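Local coordinates for PILI retraction protein PILT (Thermus thermophilus, PDB 5FL3) that probably hydrolyses ATP to power the retraction of pili, as a motor ATPase of the GSP E secretion family, at residues T148-L153 against L233-L238; A152-I157 against K163-I168. All blocks are in the same frame, centred on the assembly; numbering follows the deposited sequence.

Contact 1 (T148-L153 against L233-L238). With ADP (adenosine-5'-diphosphate), chain B.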
ATOM      1  N   THR A 148       3.401  -2.136  -0.899  1.00 34.79           N
ATOM      2  CA  THR A 148       4.503  -2.798  -1.568  1.00 34.90           C
ATOM      3  C   THR A 148       5.169  -1.851  -2.541  1.00 33.14           C
ATOM      4  O   THR A 148       6.393  -1.760  -2.606  1.00 29.63           O
ATOM      5  CB  THR A 148       4.017  -4.059  -2.300  1.00 39.78           C
ATOM      6  OG1 THR A 148       3.332  -4.914  -1.369  1.00 41.69           O
ATOM      7  CG2 THR A 148       5.177  -4.797  -2.858  1.00 36.74           C
ATOM      8  N   THR A 149       4.368  -1.127  -3.301  1.00 32.90           N
ATOM      9  CA  THR A 149       4.962  -0.156  -4.181  1.00 31.04           C
ATOM     10  C   THR A 149       5.768   0.834  -3.351  1.00 33.17           C
ATOM     11  O   THR A 149       6.929   1.135  -3.690  1.00 30.23           O
ATOM     12  CB  THR A 149       3.918   0.533  -5.000  1.00 34.80           C
ATOM     13  OG1 THR A 149       3.394  -0.420  -5.931  1.00 33.71           O
ATOM     14  CG2 THR A 149       4.525   1.710  -5.750  1.00 30.44           C
ATOM     15  N   LEU A 150       5.184   1.282  -2.233  1.00 30.41           N
ATOM     16  CA  LEU A 150       5.873   2.217  -1.336  1.00 31.98           C
ATOM     17  C   LEU A 150       7.159   1.619  -0.767  1.00 34.15           C
ATOM     18  O   LEU A 150       8.186   2.288  -0.727  1.00 33.10           O
ATOM     19  CB  LEU A 150       4.965   2.653  -0.192  1.00 28.79           C
ATOM     20  CG  LEU A 150       3.840   3.629  -0.559  1.00 32.34           C
ATOM     21  CD1 LEU A 150       3.023   3.937   0.678  1.00 33.47           C
ATOM     22  CD2 LEU A 150       4.365   4.897  -1.195  1.00 25.04           C
ATOM     23  N   ALA A 151       7.109   0.359  -0.344  1.00 30.00           N
ATOM     24  CA  ALA A 151       8.289  -0.266   0.211  1.00 28.12           C
ATOM     25  C   ALA A 151       9.417  -0.372  -0.836  1.00 32.75           C
ATOM     26  O   ALA A 151      10.584  -0.247  -0.494  1.00 37.29           O
ATOM     27  CB  ALA A 151       7.947  -1.608   0.762  1.00 30.53           C
ATOM     28  N   ALA A 152       9.074  -0.594  -2.105  1.00 34.23           N
ATOM     29  CA  ALA A 152      10.080  -0.738  -3.160  1.00 34.21           C
ATOM     30  C   ALA A 152      10.666   0.625  -3.406  1.00 34.80           C
ATOM     31  O   ALA A 152      11.867   0.774  -3.600  1.00 38.63           O
ATOM     32  CB  ALA A 152       9.476  -1.312  -4.468  1.00 29.34           C
ATOM     33  N   LEU A 153       9.798   1.624  -3.383  1.00 31.56           N
ATOM     34  CA  LEU A 153      10.199   2.996  -3.626  1.00 31.76           C
ATOM     35  C   LEU A 153      11.123   3.522  -2.508  1.00 31.96           C
ATOM     36  O   LEU A 153      12.102   4.188  -2.777  1.00 33.55           O
ATOM     37  CB  LEU A 153       8.953   3.863  -3.778  1.00 30.44           C
ATOM     38  CG  LEU A 153       9.205   5.342  -3.948  1.00 32.98           C
ATOM     39  CD1 LEU A 153      10.126   5.525  -5.138  1.00 41.09           C
ATOM     40  CD2 LEU A 153       7.900   6.082  -4.137  1.00 33.37           C
ATOM     41  N   LEU A 233      10.231  15.560   0.197  1.00 35.51           N
ATOM     42  CA  LEU A 233       9.573  14.512  -0.577  1.00 33.96           C
ATOM     43  C   LEU A 233       8.583  13.747   0.309  1.00 35.41           C
ATOM     44  O   LEU A 233       8.974  13.149   1.327  1.00 35.29           O
ATOM     45  CB  LEU A 233      10.588  13.539  -1.169  1.00 29.54           C
ATOM     46  CG  LEU A 233       9.956  12.461  -2.054  1.00 33.46           C
ATOM     47  CD1 LEU A 233       9.333  13.078  -3.302  1.00 37.57           C
ATOM     48  CD2 LEU A 233      10.980  11.434  -2.453  1.00 37.06           C
ATOM     49  N   VAL A 234       7.311  13.758  -0.089  1.00 32.22           N
ATOM     50  CA  VAL A 234       6.256  13.116   0.680  1.00 29.82           C
ATOM     51  C   VAL A 234       5.611  11.968  -0.106  1.00 31.32           C
ATOM     52  O   VAL A 234       5.186  12.133  -1.260  1.00 31.29           O
ATOM     53  CB  VAL A 234       5.162  14.152   1.108  1.00 31.97           C
ATOM     54  CG1 VAL A 234       4.110  13.501   1.975  1.00 27.14           C
ATOM     55  CG2 VAL A 234       5.792  15.303   1.867  1.00 32.35           C
ATOM     56  N   LEU A 235       5.546  10.799   0.521  1.00 30.37           N
ATOM     57  CA  LEU A 235       4.842   9.657  -0.061  1.00 33.29           C
ATOM     58  C   LEU A 235       3.572   9.354   0.740  1.00 31.51           C
ATOM     59  O   LEU A 235       3.596   9.341   1.967  1.00 32.71           O
ATOM     60  CB  LEU A 235       5.740   8.416  -0.099  1.00 31.56           C
ATOM     61  CG  LEU A 235       7.227   8.579  -0.416  1.00 33.79           C
ATOM     62  CD1 LEU A 235       7.847   7.214  -0.536  1.00 38.80           C
ATOM     63  CD2 LEU A 235       7.448   9.357  -1.681  1.00 32.33           C
ATOM     64  N   SER A 236       2.467   9.111   0.052  1.00 27.38           N
ATOM     65  CA  SER A 236       1.250   8.721   0.751  1.00 33.42           C
ATOM     66  C   SER A 236       0.313   7.945  -0.151  1.00 33.80           C
ATOM     67  O   SER A 236       0.592   7.724  -1.333  1.00 33.64           O
ATOM     68  CB  SER A 236       0.524   9.935   1.326  1.00 31.22           C
ATOM     69  OG  SER A 236      -0.340   9.535   2.367  1.00 30.62           O
ATOM     70  N   THR A 237      -0.797   7.518   0.432  1.00 34.52           N
ATOM     71  CA  THR A 237      -1.792   6.720  -0.275  1.00 34.87           C
ATOM     72  C   THR A 237      -3.182   7.253  -0.054  1.00 36.81           C
ATOM     73  O   THR A 237      -3.474   7.871   0.959  1.00 39.41           O
ATOM     74  CB  THR A 237      -1.793   5.266   0.191  1.00 34.97           C
ATOM     75  OG1 THR A 237      -2.413   5.197   1.484  1.00 35.67           O
ATOM     76  CG2 THR A 237      -0.366   4.737   0.275  1.00 33.94           C
ATOM     77  N   LEU A 238      -4.053   6.979  -1.010  1.00 43.71           N
ATOM     78  CA  LEU A 238      -5.469   7.252  -0.844  1.00 40.65           C
ATOM     79  C   LEU A 238      -6.192   5.999  -1.379  1.00 39.45           C
ATOM     80  O   LEU A 238      -5.572   5.155  -2.022  1.00 39.87           O
ATOM     81  CB  LEU A 238      -5.851   8.549  -1.574  1.00 39.44           C
ATOM     82  CG  LEU A 238      -7.092   9.367  -1.200  1.00 44.76           C
ATOM     83  CD1 LEU A 238      -7.106   9.791   0.264  1.00 47.01           C
ATOM     84  CD2 LEU A 238      -7.197  10.586  -2.096  1.00 38.91           C
TER
HETATM   85  PB  ADP B 400      -2.357  -2.542  -0.004  1.00 39.08           P
HETATM   86  O1B ADP B 400      -3.368  -3.163   0.949  1.00 38.31           O
HETATM   87  O2B ADP B 400      -2.982  -1.807  -1.170  1.00 34.65           O
HETATM   88  O3B ADP B 400      -1.256  -1.757   0.671  1.00 40.33           O
HETATM   89  PA  ADP B 400      -0.351  -4.646  -0.168  1.00 50.23           P
HETATM   90  O1A ADP B 400      -0.611  -4.992   1.288  1.00 53.17           O
HETATM   91  O2A ADP B 400       0.990  -4.068  -0.610  1.00 43.03           O
HETATM   92  O3A ADP B 400      -1.604  -3.776  -0.720  1.00 41.75           O
HETATM   93  O5' ADP B 400      -0.567  -5.968  -1.063  1.00 49.81           O
HETATM   94  C5' ADP B 400      -1.502  -6.998  -0.735  1.00 47.18           C
HETATM   95  C4' ADP B 400      -0.944  -8.301  -1.315  1.00 49.29           C
HETATM   96  O4' ADP B 400      -0.660  -8.137  -2.708  1.00 46.94           O
HETATM   97  C3' ADP B 400       0.347  -8.736  -0.635  1.00 44.60           C
HETATM   98  O3' ADP B 400       0.168 -10.103  -0.264  1.00 41.36           O
HETATM   99  C2' ADP B 400       1.441  -8.567  -1.687  1.00 48.54           C
HETATM  100  O2' ADP B 400       2.380  -9.647  -1.697  1.00 49.78           O
HETATM  101  C1' ADP B 400       0.691  -8.526  -3.011  1.00 50.50           C
HETATM  102  N9  ADP B 400       1.290  -7.565  -3.986  1.00 50.09           N
HETATM  103  C8  ADP B 400       1.720  -6.315  -3.701  1.00 45.28           C
HETATM  104  N7  ADP B 400       2.205  -5.682  -4.802  1.00 43.24           N
HETATM  105  C5  ADP B 400       2.095  -6.546  -5.834  1.00 44.52           C
HETATM  106  C6  ADP B 400       2.421  -6.524  -7.281  1.00 43.83           C
HETATM  107  N6  ADP B 400       2.966  -5.417  -7.831  1.00 33.90           N
HETATM  108  N1  ADP B 400       2.139  -7.645  -8.016  1.00 47.39           N
HETATM  109  C2  ADP B 400       1.587  -8.746  -7.465  1.00 41.63           C
HETATM  110  N3  ADP B 400       1.263  -8.834  -6.157  1.00 47.72           N
HETATM  111  C4  ADP B 400       1.490  -7.790  -5.301  1.00 51.38           C
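O2A, on the alpha-phosphate of the bound ADP, is gripped twice by T148. OG1 of T148 donates to O2A of ADP at 2.6 Å. The backbone N of T148 adds a weak bond to O2A, 3.1 Å long and bent to 131° at the hydrogen. With chi1 at -55°, OG1 sits beside its own backbone N, and both donors meet the same oxygen. OG1 of T148 also lies near the base, 3.2 Å from C8 of ADP. The methyl CG2 of T148 is 3.7 Å from N7 of ADP. T148 lies in the first turn of helix 146-160, just after the Walker A residues G145, K146 and S147, which also bind the nucleotide. The helix start would probably favour the phosphate charge.

Further along, L150 and L153 face strand 233-238. L150 carries two of the three touches. Its CD1 meets the methyl CG2 of T237 at 3.5 Å, and its CD2 reaches CB of L235 at 3.9 Å. L150 and L235 lie alongside each other, their chains pointing opposite ways. One turn on, L153 puts CD2 3.8 Å from CD1 of L235. T237 is split in its chemistry. Its methyl packs on L150, while OG1 bonds to the carbonyl O of G213. T237 also touches K146, so the strand reaches the P-loop.

Helix and strand run nearly antiparallel, at 168°, as in P-loop NTPases. Strand 233-238 lies between parallel strands 209-212 and 134-139. L150 also touches V138 of the latter, and helix 115-118 packs against T148 and A152.

Contact 2 (A152-I157 against K163-I168)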
ATOM      1  N   ALA A 152       9.074  -0.594  -2.105  1.00 34.23           N
ATOM      2  CA  ALA A 152      10.080  -0.738  -3.160  1.00 34.21           C
ATOM      3  C   ALA A 152      10.666   0.625  -3.406  1.00 34.80           C
ATOM      4  O   ALA A 152      11.867   0.774  -3.600  1.00 38.63           O
ATOM      5  CB  ALA A 152       9.476  -1.312  -4.468  1.00 29.34           C
ATOM      6  N   LEU A 153       9.798   1.624  -3.383  1.00 31.56           N
ATOM      7  CA  LEU A 153      10.199   2.996  -3.626  1.00 31.76           C
ATOM      8  C   LEU A 153      11.123   3.522  -2.508  1.00 31.96           C
ATOM      9  O   LEU A 153      12.102   4.188  -2.777  1.00 33.55           O
ATOM     10  CB  LEU A 153       8.953   3.863  -3.778  1.00 30.44           C
ATOM     11  CG  LEU A 153       9.205   5.342  -3.948  1.00 32.98           C
ATOM     12  CD1 LEU A 153      10.126   5.525  -5.138  1.00 41.09           C
ATOM     13  CD2 LEU A 153       7.900   6.082  -4.137  1.00 33.37           C
ATOM     14  N   ILE A 154      10.827   3.193  -1.260  1.00 30.97           N
ATOM     15  CA  ILE A 154      11.657   3.625  -0.146  1.00 32.49           C
ATOM     16  C   ILE A 154      13.019   2.931  -0.195  1.00 36.88           C
ATOM     17  O   ILE A 154      14.058   3.533   0.085  1.00 36.57           O
ATOM     18  CB  ILE A 154      10.961   3.326   1.218  1.00 32.58           C
ATOM     19  CG1 ILE A 154       9.720   4.200   1.399  1.00 30.72           C
ATOM     20  CG2 ILE A 154      11.924   3.498   2.386  1.00 28.67           C
ATOM     21  CD1 ILE A 154       8.989   3.946   2.669  1.00 32.55           C
ATOM     22  N   ASP A 155      12.993   1.655  -0.558  1.00 35.86           N
ATOM     23  CA  ASP A 155      14.188   0.824  -0.634  1.00 35.96           C
ATOM     24  C   ASP A 155      15.169   1.365  -1.663  1.00 36.24           C
ATOM     25  O   ASP A 155      16.377   1.315  -1.480  1.00 38.26           O
ATOM     26  CB  ASP A 155      13.785  -0.616  -0.978  1.00 38.30           C
ATOM     27  CG  ASP A 155      14.968  -1.567  -1.033  1.00 40.44           C
ATOM     28  OD1 ASP A 155      15.583  -1.813   0.028  1.00 35.79           O
ATOM     29  OD2 ASP A 155      15.261  -2.087  -2.137  1.00 45.37           O
ATOM     30  N   HIS A 156      14.627   1.885  -2.751  1.00 39.51           N
ATOM     31  CA  HIS A 156      15.441   2.409  -3.829  1.00 40.08           C
ATOM     32  C   HIS A 156      16.180   3.640  -3.401  1.00 39.24           C
ATOM     33  O   HIS A 156      17.353   3.815  -3.729  1.00 42.21           O
ATOM     34  CB  HIS A 156      14.592   2.752  -5.037  1.00 41.62           C
ATOM     35  CG  HIS A 156      15.389   3.311  -6.168  1.00 49.24           C
ATOM     36  ND1 HIS A 156      16.191   2.524  -6.971  1.00 44.88           N
ATOM     37  CD2 HIS A 156      15.529   4.580  -6.617  1.00 44.81           C
ATOM     38  CE1 HIS A 156      16.778   3.284  -7.875  1.00 45.32           C
ATOM     39  NE2 HIS A 156      16.395   4.535  -7.682  1.00 48.60           N
ATOM     40  N   ILE A 157      15.455   4.506  -2.698  1.00 39.33           N
ATOM     41  CA  ILE A 157      16.006   5.712  -2.086  1.00 41.76           C
ATOM     42  C   ILE A 157      17.085   5.361  -1.048  1.00 42.10           C
ATOM     43  O   ILE A 157      18.199   5.904  -1.053  1.00 37.13           O
ATOM     44  CB  ILE A 157      14.877   6.534  -1.426  1.00 39.11           C
ATOM     45  CG1 ILE A 157      13.975   7.134  -2.501  1.00 38.05           C
ATOM     46  CG2 ILE A 157      15.441   7.622  -0.531  1.00 34.72           C
ATOM     47  CD1 ILE A 157      12.729   7.755  -1.956  1.00 37.76           C
ATOM     48  N   LYS A 163      19.819   9.988   2.836  1.00 37.78           N
ATOM     49  CA  LYS A 163      18.710  10.803   3.278  1.00 36.00           C
ATOM     50  C   LYS A 163      18.132  10.357   4.609  1.00 38.09           C
ATOM     51  O   LYS A 163      18.353   9.233   5.077  1.00 36.00           O
ATOM     52  CB  LYS A 163      17.617  10.799   2.207  1.00 39.81           C
ATOM     53  CG  LYS A 163      17.936  11.736   1.060  1.00 40.24           C
ATOM     54  CD  LYS A 163      17.124  11.424  -0.162  1.00 41.29           C
ATOM     55  CE  LYS A 163      17.570  12.301  -1.336  1.00 39.01           C
ATOM     56  NZ  LYS A 163      17.032  13.693  -1.251  1.00 48.35           N
ATOM     57  N   ASN A 164      17.395  11.259   5.235  1.00 34.17           N
ATOM     58  CA  ASN A 164      16.647  10.873   6.405  1.00 32.98           C
ATOM     59  C   ASN A 164      15.178  10.595   6.021  1.00 33.09           C
ATOM     60  O   ASN A 164      14.430  11.496   5.642  1.00 36.65           O
ATOM     61  CB  ASN A 164      16.757  11.952   7.464  1.00 30.77           C
ATOM     62  CG  ASN A 164      16.149  11.530   8.759  1.00 36.81           C
ATOM     63  OD1 ASN A 164      16.241  10.353   9.147  1.00 36.79           O
ATOM     64  ND2 ASN A 164      15.502  12.473   9.445  1.00 31.95           N
ATOM     65  N   ILE A 165      14.786   9.336   6.100  1.00 31.09           N
ATOM     66  CA  ILE A 165      13.458   8.888   5.693  1.00 31.62           C
ATOM     67  C   ILE A 165      12.630   8.541   6.906  1.00 32.56           C
ATOM     68  O   ILE A 165      12.998   7.638   7.664  1.00 28.40           O
ATOM     69  CB  ILE A 165      13.523   7.645   4.810  1.00 29.04           C
ATOM     70  CG1 ILE A 165      14.341   7.905   3.531  1.00 33.54           C
ATOM     71  CG2 ILE A 165      12.149   7.173   4.503  1.00 26.57           C
ATOM     72  CD1 ILE A 165      14.707   6.598   2.790  1.00 29.71           C
ATOM     73  N   ILE A 166      11.518   9.253   7.087  1.00 31.14           N
ATOM     74  CA  ILE A 166      10.644   9.044   8.238  1.00 29.77           C
ATOM     75  C   ILE A 166       9.277   8.564   7.775  1.00 31.69           C
ATOM     76  O   ILE A 166       8.577   9.250   7.025  1.00 32.86           O
ATOM     77  CB  ILE A 166      10.490  10.329   9.066  1.00 32.15           C
ATOM     78  CG1 ILE A 166      11.879  10.900   9.402  1.00 32.82           C
ATOM     79  CG2 ILE A 166       9.655  10.076  10.328  1.00 26.35           C
ATOM     80  CD1 ILE A 166      11.831  12.205  10.182  1.00 32.21           C
ATOM     81  N   THR A 167       8.910   7.370   8.208  1.00 28.55           N
ATOM     82  CA  THR A 167       7.649   6.777   7.796  1.00 32.14           C
ATOM     83  C   THR A 167       6.700   6.708   8.993  1.00 31.99           C
ATOM     84  O   THR A 167       7.141   6.513  10.120  1.00 29.62           O
ATOM     85  CB  THR A 167       7.860   5.358   7.159  1.00 32.07           C
ATOM     86  OG1 THR A 167       7.982   4.358   8.175  1.00 31.56           O
ATOM     87  CG2 THR A 167       9.103   5.338   6.298  1.00 28.30           C
ATOM     88  N   ILE A 168       5.403   6.915   8.745  1.00 33.09           N
ATOM     89  CA  ILE A 168       4.373   6.813   9.785  1.00 30.62           C
ATOM     90  C   ILE A 168       3.308   5.837   9.298  1.00 32.60           C
ATOM     91  O   ILE A 168       2.629   6.079   8.299  1.00 32.23           O
ATOM     92  CB  ILE A 168       3.750   8.178  10.141  1.00 32.40           C
ATOM     93  CG1 ILE A 168       4.770   9.054  10.887  1.00 35.08           C
ATOM     94  CG2 ILE A 168       2.577   7.988  11.075  1.00 29.39           C
ATOM     95  CD1 ILE A 168       5.647   9.846  10.017  1.00 37.03           C
TER
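I157 and I165 form the tight part of this contact. CG2 of I157 lies 3.6 Å from CD1 of I165, and the two side chains meet at a slant. The chi2 of I165 is 166°, so its chain is extended and CD1 is carried out to the helix. CD1 of I165 also lies 4.1 Å from the backbone O of I154. The I154 methyl CG2 packs on the same CD1. One turn earlier in the helix than I157, CD1 of I154 lies 3.9 Å from CG2 of T167. The T167 hydroxyl has a different partner, the carboxylate of E169.

Helix 146-160 here links strand 134-139 to strand 164-169. The two strands are parallel, with strands 209-212 and 233-238 between them in the sheet. This is a beta-alpha-beta crossover of the P-loop NTPase core. Helix and strand run at 160° to each other, so the chain turns back soon after the helix ends.

The looser side is at K163, just before the strand. CD of K163 makes a single touch, 4.2 Å from CG2 of I157. The lysine chain runs roughly perpendicular to the isoleucine. K163 is partly exposed, touches D208 and also meets a crystal neighbour.

How the contacts relate
Both contacts use helix 146-160 against the same sheet, and they share A152 and L153. Contact 1 takes the start of the helix and strand 233-238, nearer the middle of the sheet. Contact 2 takes the following turns and strand 164-169. The centre of contact 1 is about 7 Å from the centre of the chain, that of contact 2 about 14 Å. All touching residues of contact 1 are buried, while contact 2 has a partly exposed lysine at its edge. Both bury leucine or isoleucine together with a threonine methyl. Contact 1 alone also holds the nucleotide. The two meet directly, with L235 CD1 4.0 Å from I154 CG1, giving one continuous apolar layer between helix and sheet.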